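Local atomic coordinates of peptidoglycan hydrolase FlgJ (Sphingomonas sp. A1, PDB entry 3VWO), a protein that probably cleaves peptidoglycan as a flagellum-specific muramidase, opening the periplasmic cell wall for assembly of the flagellar rod, through the glycoside hydrolase family 73 domain present here. Residues A[66-71]-A[83-88]. Sequence-based numbering, arbitrary orientation.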
# COMPACT_ATOMS: atom_id res chain seq x y z
N VAL A 66 -8.58 -11.65 7.12
CA VAL A 66 -8.76 -12.58 6.01
C VAL A 66 -7.47 -13.38 5.88
O VAL A 66 -6.39 -12.81 5.83
CB VAL A 66 -9.03 -11.84 4.68
CG1 VAL A 66 -9.11 -12.83 3.53
CG2 VAL A 66 -10.31 -11.04 4.77
N GLU A 67 -7.58 -14.70 5.87
CA GLU A 67 -6.42 -15.52 5.56
C GLU A 67 -6.19 -15.45 4.06
O GLU A 67 -7.12 -15.66 3.28
CB GLU A 67 -6.64 -16.98 5.98
CG GLU A 67 -6.20 -17.31 7.39
CD GLU A 67 -5.97 -18.80 7.60
OE1 GLU A 67 -6.60 -19.61 6.88
OE2 GLU A 67 -5.15 -19.16 8.46
N ALA A 68 -4.97 -15.14 3.65
CA ALA A 68 -4.67 -15.02 2.23
C ALA A 68 -3.27 -15.52 1.91
O ALA A 68 -2.36 -15.44 2.73
CB ALA A 68 -4.85 -13.58 1.75
N ARG A 69 -3.13 -16.06 0.71
CA ARG A 69 -1.84 -16.50 0.20
C ARG A 69 -0.97 -15.26 0.04
O ARG A 69 -1.46 -14.21 -0.37
CB ARG A 69 -2.04 -17.18 -1.15
CG ARG A 69 -0.80 -17.30 -2.01
CD ARG A 69 -1.16 -17.76 -3.42
NE ARG A 69 0.01 -17.79 -4.29
CZ ARG A 69 0.51 -16.72 -4.91
NH1 ARG A 69 -0.06 -15.53 -4.76
NH2 ARG A 69 1.58 -16.84 -5.68
N THR A 70 0.30 -15.39 0.38
CA THR A 70 1.23 -14.28 0.20
C THR A 70 2.64 -14.77 -0.15
O THR A 70 3.07 -15.83 0.29
CB THR A 70 1.29 -13.38 1.45
OG1 THR A 70 1.98 -12.17 1.14
CG2 THR A 70 1.97 -14.10 2.60
N VAL A 71 3.34 -13.98 -0.96
CA VAL A 71 4.68 -14.31 -1.41
C VAL A 71 5.69 -13.40 -0.73
O VAL A 71 5.54 -12.18 -0.73
CB VAL A 71 4.81 -14.14 -2.93
CG1 VAL A 71 6.23 -14.50 -3.39
CG2 VAL A 71 3.79 -15.01 -3.65
N GLU A 83 -1.20 -16.27 5.35
CA GLU A 83 -1.09 -15.47 6.56
C GLU A 83 -2.39 -14.73 6.83
O GLU A 83 -3.24 -14.64 5.96
CB GLU A 83 0.05 -14.46 6.42
CG GLU A 83 1.39 -15.06 6.04
CD GLU A 83 2.23 -15.42 7.25
OE1 GLU A 83 1.64 -15.73 8.31
OE2 GLU A 83 3.47 -15.39 7.13
N ARG A 84 -2.54 -14.20 8.04
CA ARG A 84 -3.70 -13.40 8.38
C ARG A 84 -3.47 -11.94 8.00
O ARG A 84 -2.54 -11.31 8.50
CB ARG A 84 -3.97 -13.45 9.89
CG ARG A 84 -5.22 -14.21 10.28
CD ARG A 84 -4.93 -15.68 10.48
NE ARG A 84 -6.10 -16.39 10.98
CZ ARG A 84 -6.12 -17.69 11.27
NH1 ARG A 84 -5.02 -18.42 11.11
NH2 ARG A 84 -7.23 -18.25 11.71
N PHE A 85 -4.32 -11.39 7.13
CA PHE A 85 -4.24 -9.98 6.77
C PHE A 85 -5.37 -9.22 7.43
O PHE A 85 -6.42 -9.79 7.73
CB PHE A 85 -4.33 -9.80 5.24
CG PHE A 85 -3.09 -10.24 4.51
CD1 PHE A 85 -2.11 -9.31 4.16
CD2 PHE A 85 -2.89 -11.57 4.20
CE1 PHE A 85 -0.97 -9.71 3.50
CE2 PHE A 85 -1.75 -11.99 3.53
CZ PHE A 85 -0.79 -11.05 3.18
N ARG A 86 -5.15 -7.93 7.67
CA ARG A 86 -6.21 -7.08 8.19
C ARG A 86 -7.30 -6.93 7.15
O ARG A 86 -7.05 -7.01 5.95
CB ARG A 86 -5.64 -5.71 8.57
CG ARG A 86 -4.48 -5.82 9.53
CD ARG A 86 -3.92 -4.47 9.97
NE ARG A 86 -2.70 -4.65 10.75
CZ ARG A 86 -2.11 -3.69 11.46
NH1 ARG A 86 -2.60 -2.46 11.48
NH2 ARG A 86 -1.00 -3.97 12.14
N ALA A 87 -8.53 -6.74 7.62
CA ALA A 87 -9.64 -6.39 6.75
C ALA A 87 -10.34 -5.19 7.34
O ALA A 87 -10.36 -5.01 8.56
CB ALA A 87 -10.61 -7.57 6.60
N TYR A 88 -10.87 -4.34 6.47
CA TYR A 88 -11.44 -3.07 6.92
C TYR A 88 -12.88 -2.89 6.45
O TYR A 88 -13.37 -3.66 5.64
CB TYR A 88 -10.60 -1.91 6.39
CG TYR A 88 -9.12 -2.03 6.70
CD1 TYR A 88 -8.61 -1.57 7.90
CD2 TYR A 88 -8.24 -2.58 5.77
CE1 TYR A 88 -7.26 -1.65 8.18
CE2 TYR A 88 -6.88 -2.68 6.05
CZ TYR A 88 -6.40 -2.21 7.25
OH TYR A 88 -5.04 -2.27 7.55
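Val-66 and Phe-85 form an antiparallel hydrogen-bonded pair near the base of the beta hairpin made by strands 65-74 and 77-86. This hairpin probably corresponds to the beta-lobe of lysozyme-like family 73 hydrolases. Val-66 N donates to Phe-85 O at 2.9 Å, and Phe-85 N returns a nearly straight bond to Val-66 O (2.8 Å, 172° at the hydrogen). Ala-68 and Glu-83 repeat this reciprocal pairing, while the non-hydrogen-bonded pair between them, Glu-67 and Arg-84, brings Glu-67 CA within 3.3 Å of Glu-83 O in a CA-H...O contact.

Phe-85 runs along the face it shares with Val-66, Ala-68 and Glu-83. Its CB passes Val-66 O; CG, anti to the carbonyl carbon (chi1 -73°), turns the ring back beneath strand 65-74. CD2 then packs on Ala-68 CB at 3.7 Å, Ala-68 O lies at the ring edge beside CE2, and CZ meets Thr-70 CB at 3.6 Å, both in the ring plane. The neighbouring strand thus lines one edge of the ring, and Ile-41 from a loop also touches this side chain. A serine here would probably lose the apolar contacts to Ala-68 and Thr-70 and open a gap beneath the strand. Beyond the ring, Thr-70 CG2 rests on Glu-83 CG, 3.6 Å away.

On the other face, the extended Glu-67 chain meets Arg-84, which bends at chi2. Glu-67 OE2 lies 2.8 Å from Arg-84 NH1 but over a face of the guanidinium, where none of the N-H bonds is aimed; the two planar groups are 64° apart. This exposed salt bridge is therefore purely electrostatic and less directional than the backbone bonds; the hairpin base joins that charged outer surface to an underside where Phe-85 packs on Ala-68 and Thr-70.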